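Local coordinates for reticulocyte-binding protein 2a (PDB 4Z8N), which probably binds a receptor on reticulocytes through this erythrocyte-binding domain, helping Plasmodium vivax invade young red blood cells, at residues A[7-10]-A[16-19]; A[21-24]-A[28-31]; A[71-76]-A[108-113]; A[169-174]-A[220-225]. All coordinates share one frame; numbering follows the deposited sequence.

Contact 1. Residues A[7-10]-A[16-19]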
# COMPACT_ATOMS: atom_id res chain seq x y z
N TYR A 7 1.53 7.62 1.40
CA TYR A 7 0.21 7.06 1.11
C TYR A 7 0.02 6.65 -0.35
O TYR A 7 -0.88 5.87 -0.66
CB TYR A 7 -0.88 8.07 1.49
CG TYR A 7 -0.79 9.41 0.80
CD1 TYR A 7 -1.36 9.62 -0.45
CD2 TYR A 7 -0.13 10.48 1.40
CE1 TYR A 7 -1.28 10.86 -1.08
CE2 TYR A 7 -0.05 11.72 0.78
CZ TYR A 7 -0.62 11.90 -0.46
OH TYR A 7 -0.53 13.13 -1.07
N LEU A 8 0.84 7.18 -1.25
CA LEU A 8 0.58 7.00 -2.67
C LEU A 8 0.98 5.63 -3.19
O LEU A 8 2.15 5.37 -3.48
CB LEU A 8 1.28 8.09 -3.49
CG LEU A 8 0.92 8.07 -4.98
CD1 LEU A 8 -0.59 8.14 -5.18
CD2 LEU A 8 1.61 9.19 -5.73
N ASP A 9 -0.00 4.75 -3.29
CA ASP A 9 0.16 3.46 -3.94
C ASP A 9 -0.87 3.37 -5.06
O ASP A 9 -1.81 4.17 -5.09
CB ASP A 9 -0.03 2.31 -2.94
CG ASP A 9 1.05 2.29 -1.87
OD1 ASP A 9 2.20 2.67 -2.18
OD2 ASP A 9 0.74 1.89 -0.73
N PHE A 10 -0.71 2.42 -5.97
CA PHE A 10 -1.63 2.31 -7.09
C PHE A 10 -2.27 0.93 -7.17
O PHE A 10 -1.59 -0.08 -7.35
CB PHE A 10 -0.90 2.62 -8.40
CG PHE A 10 -0.25 3.97 -8.41
CD1 PHE A 10 -1.02 5.12 -8.56
CD2 PHE A 10 1.12 4.10 -8.26
CE1 PHE A 10 -0.43 6.37 -8.56
CE2 PHE A 10 1.72 5.34 -8.26
CZ PHE A 10 0.95 6.48 -8.41
N GLN A 16 -4.44 -5.90 -7.28
CA GLN A 16 -3.03 -5.79 -6.95
C GLN A 16 -2.72 -4.35 -6.54
O GLN A 16 -3.34 -3.41 -7.02
CB GLN A 16 -2.16 -6.23 -8.14
CG GLN A 16 -1.71 -5.07 -9.02
CD GLN A 16 -0.73 -5.47 -10.12
OE1 GLN A 16 -0.09 -6.52 -10.07
NE2 GLN A 16 -0.61 -4.61 -11.12
N ILE A 17 -1.80 -4.20 -5.60
CA ILE A 17 -1.38 -2.87 -5.19
C ILE A 17 0.09 -2.69 -5.49
O ILE A 17 0.94 -3.38 -4.92
CB ILE A 17 -1.65 -2.62 -3.68
CG1 ILE A 17 -3.15 -2.71 -3.38
CG2 ILE A 17 -1.10 -1.26 -3.26
CD1 ILE A 17 -3.49 -2.49 -1.91
N ILE A 18 0.40 -1.80 -6.42
CA ILE A 18 1.78 -1.46 -6.71
C ILE A 18 2.20 -0.28 -5.84
O ILE A 18 1.61 0.79 -5.93
CB ILE A 18 1.99 -1.13 -8.19
CG1 ILE A 18 1.69 -2.37 -9.04
CG2 ILE A 18 3.40 -0.64 -8.43
CD1 ILE A 18 1.86 -2.13 -10.52
N SER A 19 3.20 -0.50 -5.00
CA SER A 19 3.61 0.52 -4.04
C SER A 19 4.79 1.34 -4.54
O SER A 19 5.64 0.83 -5.28
CB SER A 19 3.94 -0.13 -2.70
OG SER A 19 4.29 0.84 -1.73
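D9 and F10 meet I17, I18 and S19 across a short antiparallel beta hairpin. F10 and I18 form its hydrogen-bonded pair. F10 N donates to I18 O at 2.8 Å, and I18 N returns a bond to F10 O, also at 2.8 Å. The first is nearly straight, with 170° at the hydrogen. I17 CA adds a CH...O contact to F10 O at 3.5 Å.

The side chain of D9 carries most of the rest. Its CB rests on I17 CG2 at 3.7 Å. CG sits beside the backbone N (chi1 -65°), which brings the carboxylate over S19. OD1 accepts a hydrogen bond from S19 OG at 2.8 Å. The hydroxyl comes from above the carboxylate plane, 48° out of it. OD1 also takes the backbone N of T20. OD2 faces the helices, where H221 NE2 hydrogen-bonds to it and R269 NE forms a salt bridge. These partners probably favour a charged carboxylate.

The hairpin is buried near the centre of an otherwise helical domain. I17 packs on helix 199-237 and S19 on helix 246-297. F10 lies against helix 94-115, so three helices meet this small sheet.

Contact 2. Residues A[21-24]-A[28-31]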
# COMPACT_ATOMS: atom_id res chain seq x y z
N VAL A 21 6.93 2.54 -2.54
CA VAL A 21 7.98 2.33 -1.56
C VAL A 21 8.37 0.85 -1.47
O VAL A 21 7.58 -0.04 -1.80
CB VAL A 21 7.55 2.83 -0.16
CG1 VAL A 21 7.17 4.30 -0.21
CG2 VAL A 21 6.41 1.99 0.39
N TYR A 22 9.61 0.60 -1.04
CA TYR A 22 10.13 -0.75 -0.88
C TYR A 22 9.19 -1.60 -0.02
O TYR A 22 8.68 -1.12 0.99
CB TYR A 22 11.53 -0.68 -0.24
CG TYR A 22 12.25 -2.00 -0.12
CD1 TYR A 22 12.04 -2.83 0.98
CD2 TYR A 22 13.17 -2.41 -1.08
CE1 TYR A 22 12.70 -4.04 1.10
CE2 TYR A 22 13.84 -3.62 -0.96
CZ TYR A 22 13.60 -4.42 0.13
OH TYR A 22 14.26 -5.62 0.26
N PRO A 23 8.96 -2.87 -0.40
CA PRO A 23 9.53 -3.60 -1.54
C PRO A 23 8.68 -3.55 -2.82
O PRO A 23 8.81 -4.46 -3.65
CB PRO A 23 9.60 -5.03 -1.01
CG PRO A 23 8.37 -5.13 -0.16
CD PRO A 23 8.16 -3.76 0.46
N PHE A 24 7.83 -2.54 -2.95
CA PHE A 24 7.11 -2.23 -4.20
C PHE A 24 6.06 -3.27 -4.63
O PHE A 24 4.92 -2.91 -4.93
CB PHE A 24 8.12 -2.02 -5.33
CG PHE A 24 9.25 -1.10 -4.96
CD1 PHE A 24 9.03 0.26 -4.79
CD2 PHE A 24 10.53 -1.59 -4.77
CE1 PHE A 24 10.07 1.11 -4.44
CE2 PHE A 24 11.57 -0.75 -4.42
CZ PHE A 24 11.34 0.60 -4.25
N MET A 28 7.60 -9.78 -3.76
CA MET A 28 8.95 -9.60 -3.25
C MET A 28 8.97 -9.80 -1.75
O MET A 28 9.91 -10.34 -1.19
CB MET A 28 9.49 -8.22 -3.62
CG MET A 28 9.45 -7.92 -5.12
SD MET A 28 10.48 -9.04 -6.10
CE MET A 28 12.10 -8.36 -5.80
N ASN A 29 7.90 -9.34 -1.10
CA ASN A 29 7.72 -9.56 0.32
C ASN A 29 7.57 -11.05 0.61
O ASN A 29 8.12 -11.57 1.58
CB ASN A 29 6.49 -8.80 0.82
CG ASN A 29 6.56 -8.49 2.30
OD1 ASN A 29 6.59 -9.40 3.13
ND2 ASN A 29 6.57 -7.21 2.64
N TYR A 30 6.82 -11.73 -0.25
CA TYR A 30 6.60 -13.16 -0.14
C TYR A 30 7.90 -13.95 -0.26
O TYR A 30 8.15 -14.88 0.51
CB TYR A 30 5.59 -13.62 -1.19
CG TYR A 30 5.46 -15.12 -1.33
CD1 TYR A 30 4.71 -15.85 -0.42
CD2 TYR A 30 6.07 -15.80 -2.37
CE1 TYR A 30 4.58 -17.22 -0.54
CE2 TYR A 30 5.95 -17.17 -2.50
CZ TYR A 30 5.20 -17.87 -1.58
OH TYR A 30 5.08 -19.23 -1.70
N PHE A 31 8.74 -13.58 -1.23
CA PHE A 31 10.00 -14.27 -1.45
C PHE A 31 10.94 -14.12 -0.26
O PHE A 31 11.72 -15.02 0.05
CB PHE A 31 10.68 -13.76 -2.73
CG PHE A 31 9.90 -14.04 -3.98
CD1 PHE A 31 9.12 -15.19 -4.09
CD2 PHE A 31 9.93 -13.16 -5.05
CE1 PHE A 31 8.40 -15.45 -5.24
CE2 PHE A 31 9.21 -13.42 -6.20
CZ PHE A 31 8.44 -14.56 -6.30
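P23 meets M28 with 6.3 Å between their CA atoms, where the loop after strand 17-19 turns into helix 26-37. The peptide bond before P23 is cis. F24 N bonds back to V21 O at 2.8 Å, so residues 21-24 form a type VI beta turn with the proline in its third position. Residues 28-31 are regular helix, and no hydrogen bond joins the two segments.

The contact is carried by the proline ring. P23 CB points at the helix and lies 4.1 Å from M28 CB. M28 CG approaches the carbonyl of the same proline, 3.8 Å from P23 O. From there the methionine chain bends at chi2 (-63°) and again at chi3, which leads its sulfur away from the turn. P23 CG meets the amide of N29 instead, at 3.9 Å from ND2. The side chains of P23 and N29 meet at a slant. On the loop side, P23 CB also covers one face of the Y22 ring, near its rim.

M28 continues onto V56 and M60 of helix 42-69 and onto M126 of helix 119-136. N29 lies on K264 of helix 246-297. Y22 and F24 of the turn also lie on helix 42-69, so the contact as a whole sits among helices 42-69, 119-136 and 246-297.

Contact 3. Residues A[71-76]-A[108-113]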
# COMPACT_ATOMS: atom_id res chain seq x y z
N VAL A 71 11.65 9.94 -9.50
CA VAL A 71 11.78 10.96 -8.47
C VAL A 71 11.61 12.40 -8.99
O VAL A 71 10.88 13.18 -8.37
CB VAL A 71 13.14 10.84 -7.73
CG1 VAL A 71 13.38 12.05 -6.84
CG2 VAL A 71 13.17 9.56 -6.91
N PRO A 72 12.26 12.76 -10.12
CA PRO A 72 12.01 14.12 -10.63
C PRO A 72 10.54 14.37 -10.93
O PRO A 72 10.04 15.48 -10.73
CB PRO A 72 12.85 14.17 -11.92
CG PRO A 72 13.91 13.16 -11.71
CD PRO A 72 13.26 12.06 -10.95
N LYS A 73 9.85 13.34 -11.41
CA LYS A 73 8.42 13.43 -11.65
C LYS A 73 7.65 13.59 -10.34
O LYS A 73 6.68 14.34 -10.26
CB LYS A 73 7.93 12.20 -12.41
CG LYS A 73 6.46 12.26 -12.78
CD LYS A 73 6.19 13.43 -13.70
CE LYS A 73 5.00 14.23 -13.22
NZ LYS A 73 5.26 14.93 -11.93
N LYS A 74 8.09 12.87 -9.31
CA LYS A 74 7.47 12.96 -7.99
C LYS A 74 7.64 14.35 -7.40
O LYS A 74 6.71 14.90 -6.79
CB LYS A 74 8.06 11.92 -7.05
CG LYS A 74 7.46 11.93 -5.65
CD LYS A 74 8.08 10.86 -4.77
CE LYS A 74 9.56 11.10 -4.55
NZ LYS A 74 9.81 12.39 -3.84
N ALA A 75 8.82 14.93 -7.59
CA ALA A 75 9.13 16.26 -7.08
C ALA A 75 8.22 17.32 -7.69
O ALA A 75 7.64 18.13 -6.97
CB ALA A 75 10.59 16.60 -7.35
N ALA A 76 8.09 17.30 -9.01
CA ALA A 76 7.22 18.23 -9.71
C ALA A 76 5.78 18.10 -9.23
O ALA A 76 5.09 19.10 -9.03
CB ALA A 76 7.30 18.00 -11.22
N LEU A 108 0.13 13.67 -11.89
CA LEU A 108 -0.21 12.47 -11.14
C LEU A 108 -0.29 11.28 -12.08
O LEU A 108 0.19 10.19 -11.78
CB LEU A 108 -1.54 12.65 -10.39
CG LEU A 108 -2.09 11.41 -9.66
CD1 LEU A 108 -1.11 10.89 -8.63
CD2 LEU A 108 -3.44 11.71 -9.02
N ASP A 109 -0.89 11.50 -13.25
CA ASP A 109 -1.02 10.45 -14.25
C ASP A 109 0.34 10.04 -14.81
O ASP A 109 0.59 8.86 -15.07
CB ASP A 109 -1.94 10.89 -15.38
CG ASP A 109 -2.20 9.79 -16.39
OD1 ASP A 109 -2.46 8.65 -15.97
OD2 ASP A 109 -2.12 10.07 -17.61
N ALA A 110 1.23 11.02 -14.99
CA ALA A 110 2.55 10.75 -15.54
C ALA A 110 3.42 9.98 -14.54
O ALA A 110 4.18 9.09 -14.93
CB ALA A 110 3.23 12.05 -15.94
N TYR A 111 3.31 10.33 -13.26
CA TYR A 111 4.07 9.64 -12.22
C TYR A 111 3.60 8.20 -12.07
O TYR A 111 4.41 7.29 -11.94
CB TYR A 111 3.96 10.39 -10.88
CG TYR A 111 4.74 9.74 -9.76
CD1 TYR A 111 6.13 9.65 -9.82
CD2 TYR A 111 4.11 9.24 -8.64
CE1 TYR A 111 6.86 9.07 -8.80
CE2 TYR A 111 4.83 8.65 -7.60
CZ TYR A 111 6.20 8.57 -7.69
OH TYR A 111 6.93 8.00 -6.68
N LYS A 112 2.28 8.01 -12.09
CA LYS A 112 1.69 6.68 -12.00
C LYS A 112 2.21 5.77 -13.11
O LYS A 112 2.52 4.60 -12.88
CB LYS A 112 0.17 6.76 -12.05
CG LYS A 112 -0.52 5.40 -12.05
CD LYS A 112 -2.03 5.54 -12.11
CE LYS A 112 -2.72 4.19 -12.05
NZ LYS A 112 -4.21 4.31 -12.12
N ASN A 113 2.29 6.31 -14.32
CA ASN A 113 2.76 5.54 -15.47
C ASN A 113 4.24 5.21 -15.38
O ASN A 113 4.68 4.14 -15.79
CB ASN A 113 2.46 6.28 -16.77
CG ASN A 113 0.99 6.27 -17.12
OD1 ASN A 113 0.25 5.36 -16.74
ND2 ASN A 113 0.55 7.28 -17.86
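K73 and K74 pack on Y111 where helices 71-85 and 94-115 run antiparallel in the helical bundle of the erythrocyte-binding domain. The axes of the two short segments come within 9.3 Å and make an angle of 158°. A disulfide, C70 to C114, joins the residues that flank the two segments at this end.

The tight part surrounds the buried tyrosine. The backbone of K74 lies over one face of the ring, with its CA above it. K74 CB is 3.6 Å from Y111 CE1. The lysine chain then runs alongside the tyrosine in the same direction, and its CD reaches 3.6 Å from Y111 OH. Its charged end turns off through bends at chi3 and chi4 and forms a salt bridge with E78 of its own helix. K73 comes in at the ring edge, near the plane. Its CG lies 3.6 Å from Y111 CA. L5 and L8 from the N-terminal loop also touch the tyrosine.

The other side is looser and nearer to solvent. There the partly exposed K73 and A110 meet through aliphatic carbons. No hydrogen bond crosses anywhere in the contact. The K73 chain bends at chi2 (62°) and passes over A110, with its CE 3.9 Å from A110 CB.

Contact 4. Residues A[169-174]-A[220-225]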
# COMPACT_ATOMS: atom_id res chain seq x y z
N ASN A 169 -9.30 -0.30 14.57
CA ASN A 169 -9.10 1.12 14.83
C ASN A 169 -8.73 1.90 13.57
O ASN A 169 -9.09 3.07 13.44
CB ASN A 169 -8.03 1.32 15.90
CG ASN A 169 -8.63 1.33 17.30
OD1 ASN A 169 -8.95 0.28 17.86
ND2 ASN A 169 -8.78 2.52 17.87
N TYR A 170 -8.01 1.27 12.65
CA TYR A 170 -7.77 1.85 11.33
C TYR A 170 -9.10 2.02 10.61
O TYR A 170 -9.44 3.12 10.16
CB TYR A 170 -6.85 0.98 10.48
CG TYR A 170 -5.44 0.82 10.99
CD1 TYR A 170 -4.74 1.89 11.53
CD2 TYR A 170 -4.80 -0.42 10.93
CE1 TYR A 170 -3.44 1.74 11.99
CE2 TYR A 170 -3.51 -0.58 11.39
CZ TYR A 170 -2.83 0.50 11.92
OH TYR A 170 -1.54 0.34 12.38
N VAL A 171 -9.83 0.92 10.51
CA VAL A 171 -11.08 0.86 9.77
C VAL A 171 -12.09 1.89 10.25
O VAL A 171 -12.67 2.62 9.45
CB VAL A 171 -11.73 -0.53 9.87
CG1 VAL A 171 -12.97 -0.61 8.99
CG2 VAL A 171 -10.73 -1.61 9.49
N ASN A 172 -12.30 1.94 11.56
CA ASN A 172 -13.26 2.87 12.15
C ASN A 172 -12.84 4.31 11.94
O ASN A 172 -13.68 5.17 11.69
CB ASN A 172 -13.44 2.59 13.64
CG ASN A 172 -14.11 1.26 13.91
OD1 ASN A 172 -14.86 0.75 13.07
ND2 ASN A 172 -13.85 0.68 15.08
N TYR A 173 -11.54 4.58 12.03
CA TYR A 173 -11.05 5.93 11.78
C TYR A 173 -11.30 6.34 10.34
O TYR A 173 -11.87 7.40 10.08
CB TYR A 173 -9.56 6.04 12.11
CG TYR A 173 -9.00 7.43 11.85
CD1 TYR A 173 -9.55 8.54 12.47
CD2 TYR A 173 -7.93 7.61 10.99
CE1 TYR A 173 -9.05 9.81 12.23
CE2 TYR A 173 -7.42 8.88 10.75
CZ TYR A 173 -7.98 9.97 11.37
OH TYR A 173 -7.48 11.23 11.14
N LEU A 174 -10.87 5.51 9.39
CA LEU A 174 -11.06 5.79 7.97
C LEU A 174 -12.53 6.01 7.63
O LEU A 174 -12.87 6.97 6.93
CB LEU A 174 -10.50 4.65 7.11
CG LEU A 174 -8.99 4.44 7.15
CD1 LEU A 174 -8.57 3.31 6.21
CD2 LEU A 174 -8.27 5.73 6.79
N ALA A 220 -8.13 0.06 0.58
CA ALA A 220 -7.57 -1.02 -0.22
C ALA A 220 -6.55 -1.83 0.59
O ALA A 220 -6.56 -3.06 0.57
CB ALA A 220 -6.93 -0.47 -1.49
N HIS A 221 -5.67 -1.13 1.30
CA HIS A 221 -4.71 -1.79 2.18
C HIS A 221 -5.40 -2.47 3.35
O HIS A 221 -4.99 -3.55 3.77
CB HIS A 221 -3.68 -0.78 2.70
CG HIS A 221 -2.62 -0.43 1.69
ND1 HIS A 221 -1.81 -1.37 1.11
CD2 HIS A 221 -2.24 0.77 1.18
CE1 HIS A 221 -0.98 -0.77 0.27
NE2 HIS A 221 -1.22 0.53 0.30
N THR A 222 -6.44 -1.83 3.88
CA THR A 222 -7.22 -2.39 4.98
C THR A 222 -7.84 -3.74 4.60
O THR A 222 -7.88 -4.67 5.40
CB THR A 222 -8.33 -1.42 5.42
OG1 THR A 222 -7.76 -0.38 6.23
CG2 THR A 222 -9.39 -2.13 6.23
N GLY A 223 -8.34 -3.83 3.37
CA GLY A 223 -8.89 -5.07 2.86
C GLY A 223 -7.86 -6.19 2.85
O GLY A 223 -8.18 -7.33 3.18
N LYS A 224 -6.63 -5.86 2.48
CA LYS A 224 -5.55 -6.84 2.43
C LYS A 224 -5.15 -7.30 3.84
O LYS A 224 -4.91 -8.48 4.07
CB LYS A 224 -4.32 -6.27 1.71
CG LYS A 224 -4.59 -5.80 0.30
CD LYS A 224 -4.99 -6.95 -0.61
CE LYS A 224 -5.07 -6.50 -2.06
NZ LYS A 224 -5.42 -7.61 -2.97
N ILE A 225 -5.09 -6.34 4.76
CA ILE A 225 -4.75 -6.64 6.15
C ILE A 225 -5.76 -7.60 6.77
O ILE A 225 -5.38 -8.61 7.37
CB ILE A 225 -4.70 -5.35 6.99
CG1 ILE A 225 -3.57 -4.45 6.50
CG2 ILE A 225 -4.52 -5.68 8.46
CD1 ILE A 225 -3.59 -3.07 7.10
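T222 gives the largest share of a small contact between helices 168-194 and 199-237, two long helices of the alpha-helical bundle. Helix 199-237 also borders the central hairpin, so its residues face different partners in turn. A220 lies on I17 of strand 17-19. H221 follows. It is buried and makes no contact with residues 169-174. Its ND1 hydrogen-bonds to S266 OG of helix 246-297.

T222 comes next, with its CB directed toward the neighbouring helix. Its methyl and its hydroxyl have separate roles. CG2 stands anti to the backbone N and touches V171 CG2. OG1 sits beside the backbone N (chi1 -78°) and hydrogen-bonds to G218 O one turn back. This satisfies the hydroxyl within its own helix and lets it lie against an apolar group. L174 CD1 is 3.8 Å from T222 OG1, and the two side chains slide past each other in opposite directions.

K224 turns to the hairpin side, where its NZ reaches G15 O. I225 closes the segment, again on the side of helix 168-194. It is buried and packs on Y263. It faces the Y170 ring, which is poorly ordered, without touching it. The closest touch across the contact is between methyls, with V171 CG2 3.6 Å from T222 CG2.

The four contacts follow one another along the chain, each closing before the next opens. Contact 1 is the hub, with its centre about 5 Å from that of the chain. The other contact centres lie about 12 to 15 Å from it, and all three touch it. Contact 2 follows directly, and S19 N probably bonds to F24 O. Contact 3 meets it through F10 CD1, 3.5 Å from K112 CG. Contact 4 reaches it through I17 CG2, 3.6 Å from H221 CE1. Contacts 2, 3 and 4 do not touch one another, and the centres of 3 and 4 are about 26 Å apart. The N-terminal hairpin thus links separate parts of the helical erythrocyte-binding domain.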